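Local coordinates for protein glutamine cyclotransferase (PDB 3NOL) that catalyses the cyclisation of N-terminal glutamine to pyroglutamate, as a calcium-containing glutaminyl cyclase with a beta-propeller fold, at residues A[39-50]-A[236-247]. Residues are numbered along the deposited sequence; the frame is centred on the assembly and turned at random.
With CA (calcium ion), chain B; GOL (glycerol), chain C.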
ATOM      1  N   HIS A  39       3.585  -9.715  12.037  1.00  8.45           N
ATOM      2  CA  HIS A  39       3.306  -9.856  10.601  1.00  7.48           C
ATOM      3  C   HIS A  39       3.886 -11.174  10.093  1.00  8.37           C
ATOM      4  O   HIS A  39       4.910 -11.671  10.605  1.00  7.13           O
ATOM      5  CB  HIS A  39       3.866  -8.663   9.815  1.00  7.81           C
ATOM      6  CG  HIS A  39       3.555  -8.695   8.343  1.00  6.96           C
ATOM      7  ND1 HIS A  39       4.513  -8.959   7.395  1.00  7.94           N
ATOM      8  CD2 HIS A  39       2.400  -8.469   7.660  1.00  9.68           C
ATOM      9  CE1 HIS A  39       3.969  -8.912   6.185  1.00  7.16           C
ATOM     10  NE2 HIS A  39       2.684  -8.615   6.319  1.00  9.87           N
ATOM     11  N   ASP A  40       3.199 -11.751   9.114  1.00  8.59           N
ATOM     12  CA  ASP A  40       3.560 -13.053   8.546  1.00  8.31           C
ATOM     13  C   ASP A  40       4.901 -12.922   7.813  1.00  8.56           C
ATOM     14  O   ASP A  40       5.025 -12.167   6.840  1.00  7.87           O
ATOM     15  CB  ASP A  40       2.423 -13.476   7.593  1.00  8.99           C
ATOM     16  CG  ASP A  40       2.628 -14.858   6.986  1.00 10.00           C
ATOM     17  OD1 ASP A  40       3.744 -15.450   7.110  1.00  8.20           O
ATOM     18  OD2 ASP A  40       1.666 -15.316   6.338  1.00  9.12           O
ATOM     19  N   THR A  41       5.905 -13.670   8.276  1.00  8.04           N
ATOM     20  CA  THR A  41       7.253 -13.568   7.674  1.00  8.33           C
ATOM     21  C   THR A  41       7.352 -14.265   6.320  1.00  8.98           C
ATOM     22  O   THR A  41       8.394 -14.211   5.671  1.00  9.44           O
ATOM     23  CB  THR A  41       8.367 -14.117   8.614  1.00  8.79           C
ATOM     24  OG1 THR A  41       8.039 -15.452   9.028  1.00 10.02           O
ATOM     25  CG2 THR A  41       8.556 -13.221   9.826  1.00  8.35           C
ATOM     26  N   LYS A  42       6.276 -14.920   5.890  1.00  9.50           N
ATOM     27  CA  LYS A  42       6.213 -15.505   4.562  1.00 10.71           C
ATOM     28  C   LYS A  42       5.386 -14.644   3.590  1.00 10.47           C
ATOM     29  O   LYS A  42       5.229 -14.990   2.416  1.00 11.67           O
ATOM     30  CB  LYS A  42       5.673 -16.954   4.639  1.00 11.69           C
ATOM     31  CG  LYS A  42       6.639 -17.918   5.350  1.00 11.93           C
ATOM     32  CD  LYS A  42       6.207 -19.367   5.189  1.00 14.39           C
ATOM     33  CE  LYS A  42       7.247 -20.316   5.760  1.00 18.72           C
ATOM     34  NZ  LYS A  42       7.472 -20.093   7.215  1.00 23.46           N
ATOM     35  N   ALA A  43       4.881 -13.511   4.078  1.00  9.18           N
ATOM     36  CA  ALA A  43       3.960 -12.680   3.312  1.00  8.72           C
ATOM     37  C   ALA A  43       4.710 -11.587   2.564  1.00  8.13           C
ATOM     38  O   ALA A  43       5.170 -10.606   3.190  1.00  8.17           O
ATOM     39  CB  ALA A  43       2.885 -12.047   4.242  1.00  8.43           C
ATOM     40  N   PHE A  44       4.778 -11.739   1.239  1.00  7.30           N
ATOM     41  CA  PHE A  44       5.302 -10.684   0.349  1.00  7.40           C
ATOM     42  C   PHE A  44       4.241  -9.606   0.123  1.00  7.40           C
ATOM     43  O   PHE A  44       3.469  -9.662  -0.849  1.00  7.73           O
ATOM     44  CB  PHE A  44       5.724 -11.248  -1.015  1.00  7.42           C
ATOM     45  CG  PHE A  44       6.933 -12.149  -0.968  1.00  8.34           C
ATOM     46  CD1 PHE A  44       6.777 -13.538  -0.851  1.00  8.58           C
ATOM     47  CD2 PHE A  44       8.226 -11.609  -1.082  1.00  9.12           C
ATOM     48  CE1 PHE A  44       7.911 -14.389  -0.857  1.00  7.93           C
ATOM     49  CE2 PHE A  44       9.365 -12.446  -1.053  1.00  8.29           C
ATOM     50  CZ  PHE A  44       9.204 -13.832  -0.949  1.00  8.22           C
ATOM     51  N   THR A  45       4.184  -8.644   1.028  1.00  6.95           N
ATOM     52  CA  THR A  45       3.145  -7.618   0.982  1.00  7.13           C
ATOM     53  C   THR A  45       3.162  -6.806  -0.317  1.00  6.97           C
ATOM     54  O   THR A  45       4.199  -6.194  -0.648  1.00  6.89           O
ATOM     55  CB  THR A  45       3.330  -6.653   2.185  1.00  7.18           C
ATOM     56  OG1 THR A  45       3.322  -7.421   3.397  1.00  8.19           O
ATOM     57  CG2 THR A  45       2.217  -5.628   2.216  1.00  6.46           C
ATOM     58  N   GLU A  46       2.033  -6.799  -1.050  1.00  6.07           N
ATOM     59  CA  GLU A  46       1.896  -6.003  -2.292  1.00  6.93           C
ATOM     60  C   GLU A  46       0.744  -4.962  -2.274  1.00  6.47           C
ATOM     61  O   GLU A  46       0.601  -4.133  -3.194  1.00  6.87           O
ATOM     62  CB  GLU A  46       1.699  -6.914  -3.504  1.00  7.34           C
ATOM     63  CG  GLU A  46       2.790  -7.977  -3.733  1.00  7.44           C
ATOM     64  CD  GLU A  46       4.149  -7.379  -4.099  1.00  9.29           C
ATOM     65  OE1 GLU A  46       4.276  -6.140  -4.203  1.00 11.23           O
ATOM     66  OE2 GLU A  46       5.111  -8.161  -4.315  1.00 12.47           O
ATOM     67  N   GLY A  47      -0.078  -5.041  -1.237  1.00  6.09           N
ATOM     68  CA  GLY A  47      -1.226  -4.148  -1.066  1.00  5.74           C
ATOM     69  C   GLY A  47      -1.637  -4.264   0.387  1.00  6.21           C
ATOM     70  O   GLY A  47      -1.539  -5.347   0.983  1.00  6.42           O
ATOM     71  N   PHE A  48      -2.021  -3.144   0.985  1.00  5.91           N
ATOM     72  CA  PHE A  48      -2.232  -3.122   2.437  1.00  5.25           C
ATOM     73  C   PHE A  48      -3.084  -1.928   2.806  1.00  6.00           C
ATOM     74  O   PHE A  48      -2.757  -0.801   2.474  1.00  4.47           O
ATOM     75  CB  PHE A  48      -0.845  -3.045   3.136  1.00  5.45           C
ATOM     76  CG  PHE A  48      -0.882  -3.102   4.628  1.00  6.63           C
ATOM     77  CD1 PHE A  48      -1.449  -4.205   5.292  1.00  8.09           C
ATOM     78  CD2 PHE A  48      -0.229  -2.129   5.385  1.00  8.28           C
ATOM     79  CE1 PHE A  48      -1.435  -4.286   6.709  1.00  9.49           C
ATOM     80  CE2 PHE A  48      -0.208  -2.208   6.798  1.00  5.43           C
ATOM     81  CZ  PHE A  48      -0.811  -3.277   7.456  1.00  9.38           C
ATOM     82  N   PHE A  49      -4.207  -2.176   3.464  1.00  5.43           N
ATOM     83  CA  PHE A  49      -5.001  -1.058   3.973  1.00  5.84           C
ATOM     84  C   PHE A  49      -5.736  -1.469   5.245  1.00  6.58           C
ATOM     85  O   PHE A  49      -5.816  -2.657   5.563  1.00  6.33           O
ATOM     86  CB  PHE A  49      -5.943  -0.480   2.880  1.00  6.24           C
ATOM     87  CG  PHE A  49      -7.034  -1.423   2.436  1.00  5.71           C
ATOM     88  CD1 PHE A  49      -6.892  -2.170   1.266  1.00  6.86           C
ATOM     89  CD2 PHE A  49      -8.204  -1.556   3.173  1.00  5.81           C
ATOM     90  CE1 PHE A  49      -7.889  -3.016   0.836  1.00  6.86           C
ATOM     91  CE2 PHE A  49      -9.228  -2.424   2.744  1.00  6.35           C
ATOM     92  CZ  PHE A  49      -9.064  -3.163   1.570  1.00  6.66           C
ATOM     93  N   TYR A  50      -6.257  -0.468   5.947  1.00  5.68           N
ATOM     94  CA  TYR A  50      -7.039  -0.680   7.145  1.00  6.81           C
ATOM     95  C   TYR A  50      -8.491  -0.352   6.825  1.00  6.67           C
ATOM     96  O   TYR A  50      -8.803   0.653   6.176  1.00  6.98           O
ATOM     97  CB  TYR A  50      -6.523   0.259   8.222  1.00  7.68           C
ATOM     98  CG  TYR A  50      -7.406   0.323   9.462  1.00  7.36           C
ATOM     99  CD1 TYR A  50      -8.539   1.144   9.503  1.00  9.01           C
ATOM    100  CD2 TYR A  50      -7.065  -0.412  10.590  1.00  7.61           C
ATOM    101  CE1 TYR A  50      -9.330   1.215  10.667  1.00 11.47           C
ATOM    102  CE2 TYR A  50      -7.822  -0.342  11.752  1.00 11.32           C
ATOM    103  CZ  TYR A  50      -8.948   0.467  11.781  1.00 10.23           C
ATOM    104  OH  TYR A  50      -9.684   0.506  12.939  1.00 11.84           O
ATOM    105  N   HIS A 236      -9.182   6.550  14.356  1.00  8.39           N
ATOM    106  CA  HIS A 236      -8.282   6.675  15.539  1.00  8.39           C
ATOM    107  C   HIS A 236      -6.941   7.378  15.231  1.00  8.82           C
ATOM    108  O   HIS A 236      -6.108   7.577  16.137  1.00  9.30           O
ATOM    109  CB  HIS A 236      -8.014   5.294  16.164  1.00  8.06           C
ATOM    110  CG  HIS A 236      -9.244   4.455  16.370  1.00  9.38           C
ATOM    111  ND1 HIS A 236     -10.138   4.673  17.395  1.00 13.35           N
ATOM    112  CD2 HIS A 236      -9.736   3.411  15.658  1.00 10.53           C
ATOM    113  CE1 HIS A 236     -11.123   3.791  17.316  1.00  9.64           C
ATOM    114  NE2 HIS A 236     -10.896   3.005  16.280  1.00 12.44           N
ATOM    115  N   HIS A 237      -6.736   7.727  13.967  1.00  8.55           N
ATOM    116  CA  HIS A 237      -5.458   8.265  13.472  1.00  9.16           C
ATOM    117  C   HIS A 237      -4.260   7.366  13.837  1.00  8.24           C
ATOM    118  O   HIS A 237      -3.323   7.779  14.538  1.00  8.18           O
ATOM    119  CB  HIS A 237      -5.280   9.724  13.908  1.00 10.03           C
ATOM    120  CG  HIS A 237      -5.910  10.712  12.967  1.00 13.13           C
ATOM    121  ND1 HIS A 237      -5.370  11.963  12.736  1.00 16.44           N
ATOM    122  CD2 HIS A 237      -7.027  10.635  12.198  1.00 13.95           C
ATOM    123  CE1 HIS A 237      -6.136  12.617  11.875  1.00 16.62           C
ATOM    124  NE2 HIS A 237      -7.142  11.831  11.525  1.00 14.07           N
ATOM    125  N   ARG A 238      -4.316   6.135  13.335  1.00  7.89           N
ATOM    126  CA  ARG A 238      -3.204   5.183  13.454  1.00  7.65           C
ATOM    127  C   ARG A 238      -2.572   4.919  12.095  1.00  7.88           C
ATOM    128  O   ARG A 238      -3.251   4.464  11.162  1.00  7.38           O
ATOM    129  CB  ARG A 238      -3.675   3.859  14.080  1.00  7.35           C
ATOM    130  CG  ARG A 238      -4.139   3.975  15.542  1.00  8.22           C
ATOM    131  CD  ARG A 238      -4.500   2.611  16.166  1.00  7.72           C
ATOM    132  NE  ARG A 238      -5.688   2.035  15.523  1.00  8.78           N
ATOM    133  CZ  ARG A 238      -6.165   0.799  15.711  1.00 11.00           C
ATOM    134  NH1 ARG A 238      -5.576  -0.062  16.537  1.00  9.88           N
ATOM    135  NH2 ARG A 238      -7.265   0.415  15.056  1.00  9.24           N
ATOM    136  N   LEU A 239      -1.273   5.202  12.002  1.00  6.74           N
ATOM    137  CA  LEU A 239      -0.503   4.940  10.795  1.00  7.07           C
ATOM    138  C   LEU A 239       0.286   3.637  10.975  1.00  6.31           C
ATOM    139  O   LEU A 239       1.020   3.486  11.960  1.00  7.22           O
ATOM    140  CB  LEU A 239       0.466   6.096  10.536  1.00  6.69           C
ATOM    141  CG  LEU A 239       1.323   6.054   9.266  1.00  7.75           C
ATOM    142  CD1 LEU A 239       0.471   6.003   8.013  1.00  6.20           C
ATOM    143  CD2 LEU A 239       2.296   7.233   9.217  1.00  7.42           C
ATOM    144  N   PHE A 240       0.143   2.727  10.019  1.00  6.97           N
ATOM    145  CA  PHE A 240       0.758   1.403  10.097  1.00  6.22           C
ATOM    146  C   PHE A 240       1.670   1.216   8.892  1.00  6.48           C
ATOM    147  O   PHE A 240       1.263   1.490   7.749  1.00  6.08           O
ATOM    148  CB  PHE A 240      -0.305   0.297  10.044  1.00  6.97           C
ATOM    149  CG  PHE A 240      -1.307   0.343  11.165  1.00  5.21           C
ATOM    150  CD1 PHE A 240      -0.977  -0.177  12.425  1.00  6.44           C
ATOM    151  CD2 PHE A 240      -2.576   0.906  10.960  1.00  6.83           C
ATOM    152  CE1 PHE A 240      -1.912  -0.163  13.455  1.00  6.17           C
ATOM    153  CE2 PHE A 240      -3.519   0.926  11.994  1.00  7.12           C
ATOM    154  CZ  PHE A 240      -3.194   0.396  13.229  1.00  6.40           C
ATOM    155  N   VAL A 241       2.867   0.696   9.141  1.00  6.87           N
ATOM    156  CA  VAL A 241       3.797   0.393   8.041  1.00  6.63           C
ATOM    157  C   VAL A 241       4.352  -1.023   8.198  1.00  6.81           C
ATOM    158  O   VAL A 241       4.558  -1.507   9.325  1.00  6.27           O
ATOM    159  CB  VAL A 241       4.957   1.414   7.960  1.00  6.90           C
ATOM    160  CG1 VAL A 241       4.418   2.824   7.593  1.00  6.92           C
ATOM    161  CG2 VAL A 241       5.756   1.455   9.286  1.00  6.00           C
ATOM    162  N   THR A 242       4.566  -1.695   7.071  1.00  5.30           N
ATOM    163  CA  THR A 242       5.205  -3.007   7.091  1.00  6.13           C
ATOM    164  C   THR A 242       6.084  -3.210   5.834  1.00  6.26           C
ATOM    165  O   THR A 242       6.414  -2.253   5.110  1.00  6.67           O
ATOM    166  CB  THR A 242       4.146  -4.162   7.321  1.00  6.50           C
ATOM    167  OG1 THR A 242       4.806  -5.409   7.644  1.00  7.14           O
ATOM    168  CG2 THR A 242       3.252  -4.331   6.093  1.00  6.07           C
ATOM    169  N   GLY A 243       6.497  -4.455   5.612  1.00  6.23           N
ATOM    170  CA  GLY A 243       7.293  -4.773   4.442  1.00  5.96           C
ATOM    171  C   GLY A 243       7.206  -6.251   4.091  1.00  5.97           C
ATOM    172  O   GLY A 243       6.625  -7.092   4.848  1.00  5.74           O
ATOM    173  N   LYS A 244       7.773  -6.572   2.929  1.00  6.47           N
ATOM    174  CA  LYS A 244       7.689  -7.946   2.428  1.00  6.18           C
ATOM    175  C   LYS A 244       8.525  -8.866   3.300  1.00  6.33           C
ATOM    176  O   LYS A 244       9.737  -8.649   3.435  1.00  6.29           O
ATOM    177  CB  LYS A 244       8.125  -8.009   0.972  1.00  5.77           C
ATOM    178  CG  LYS A 244       7.335  -7.034   0.050  1.00  6.17           C
ATOM    179  CD  LYS A 244       7.581  -7.403  -1.427  1.00  5.92           C
ATOM    180  CE  LYS A 244       7.139  -6.312  -2.428  1.00  7.07           C
ATOM    181  NZ  LYS A 244       7.452  -6.677  -3.863  1.00  7.92           N
ATOM    182  N   LEU A 245       7.860  -9.877   3.865  1.00  6.88           N
ATOM    183  CA  LEU A 245       8.449 -10.883   4.796  1.00  6.41           C
ATOM    184  C   LEU A 245       8.790 -10.295   6.173  1.00  6.55           C
ATOM    185  O   LEU A 245       9.393 -10.967   7.016  1.00  7.40           O
ATOM    186  CB  LEU A 245       9.674 -11.575   4.182  1.00  6.37           C
ATOM    187  CG  LEU A 245       9.573 -12.078   2.732  1.00  6.53           C
ATOM    188  CD1 LEU A 245      10.901 -12.714   2.285  1.00  7.58           C
ATOM    189  CD2 LEU A 245       8.422 -13.070   2.591  1.00  7.50           C
ATOM    190  N   TRP A 246       8.387  -9.043   6.402  1.00  6.10           N
ATOM    191  CA  TRP A 246       8.707  -8.379   7.655  1.00  6.89           C
ATOM    192  C   TRP A 246       7.965  -9.067   8.810  1.00  7.16           C
ATOM    193  O   TRP A 246       6.802  -9.465   8.657  1.00  7.64           O
ATOM    194  CB  TRP A 246       8.353  -6.892   7.574  1.00  7.29           C
ATOM    195  CG  TRP A 246       9.365  -6.100   6.825  1.00  6.69           C
ATOM    196  CD1 TRP A 246      10.138  -6.510   5.754  1.00  7.13           C
ATOM    197  CD2 TRP A 246       9.762  -4.767   7.118  1.00  8.18           C
ATOM    198  NE1 TRP A 246      10.974  -5.485   5.360  1.00  8.83           N
ATOM    199  CE2 TRP A 246      10.772  -4.409   6.186  1.00  8.02           C
ATOM    200  CE3 TRP A 246       9.375  -3.835   8.086  1.00 10.15           C
ATOM    201  CZ2 TRP A 246      11.389  -3.149   6.197  1.00  8.25           C
ATOM    202  CZ3 TRP A 246       9.994  -2.588   8.096  1.00  7.47           C
ATOM    203  CH2 TRP A 246      10.986  -2.258   7.159  1.00  8.08           C
ATOM    204  N   PRO A 247       8.641  -9.240   9.963  1.00  7.42           N
ATOM    205  CA  PRO A 247       8.014  -9.929  11.112  1.00  7.79           C
ATOM    206  C   PRO A 247       7.029  -9.079  11.913  1.00  7.88           C
ATOM    207  O   PRO A 247       6.396  -9.596  12.845  1.00  7.28           O
ATOM    208  CB  PRO A 247       9.218 -10.280  12.005  1.00  8.84           C
ATOM    209  CG  PRO A 247      10.205  -9.142  11.723  1.00  8.64           C
ATOM    210  CD  PRO A 247      10.048  -8.858  10.242  1.00  8.34           C
TER
HETATM  211 CA    CA B 263      -2.109   1.152   1.436  1.00  5.77          CA
HETATM  212  C1  GOL C3731       6.766  -4.312  -6.804  1.00 14.77           C
HETATM  213  O1  GOL C3731       6.352  -4.704  -5.501  1.00 10.43           O
HETATM  214  C2  GOL C3731       7.148  -5.505  -7.687  1.00 14.71           C
HETATM  215  O2  GOL C3731       5.973  -6.231  -8.025  1.00 18.50           O
HETATM  216  C3  GOL C3731       7.701  -5.034  -9.035  1.00 15.16           C
HETATM  217  O3  GOL C3731       8.019  -6.186  -9.800  1.00 15.86           O
HETATM  218  O   HOH W   1      -4.067   0.887   0.083  1.00  6.17           O
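His-39 meets Trp-246 through its imidazole edge: ND1 donates to Trp-246 O over 2.7 Å, with the acceptor almost exactly in the ring plane, while Thr-242 OG1, itself hydrogen-bonded to Lys-248 O, lies over one face without bonding to the ring. The ring gets there because CG is anti to the backbone N (chi1 -177°), and NE2 is hydrogen-bonded to the Glu-57 carboxylate, so two bonds fix its rotation. Replacing the imidazole with an alanine is likely to leave the Trp-246 carbonyl and Glu-57 without this partner and open a gap above Thr-242. The backbone N of His-39 donates to Pro-247 O. Leu-245 sets CD2 almost centrally over the face of Phe-44, a CH-pi contact 3.6 Å from the centroid, and its backbone N donates to Ala-43 O. The segments illustrate how propeller blades pack: strand 44-50 is the innermost of one four-stranded blade, strand 238-243 belongs to the neighbouring one, and side chains make the contact between the strands, while backbone bonds join the loops at their ends. Thr-242 CG2 rests over the ring of Phe-48; the backbone O of that residue binds the central calcium ion at 2.3 Å together with Glu-176, Leu-177, Glu-178 and Ile-230. Lys-244, extended beyond CG, reaches Glu-46 in a salt bridge, NZ meeting OE2 on its syn side at 2.8 Å; a glycerol hydroxyl, O1, bonds to both NZ and OE1. At the other end, Arg-238 NH2 gives Tyr-50 OH a weak bond, and Arg-238 NE makes a salt bridge with Asp-233.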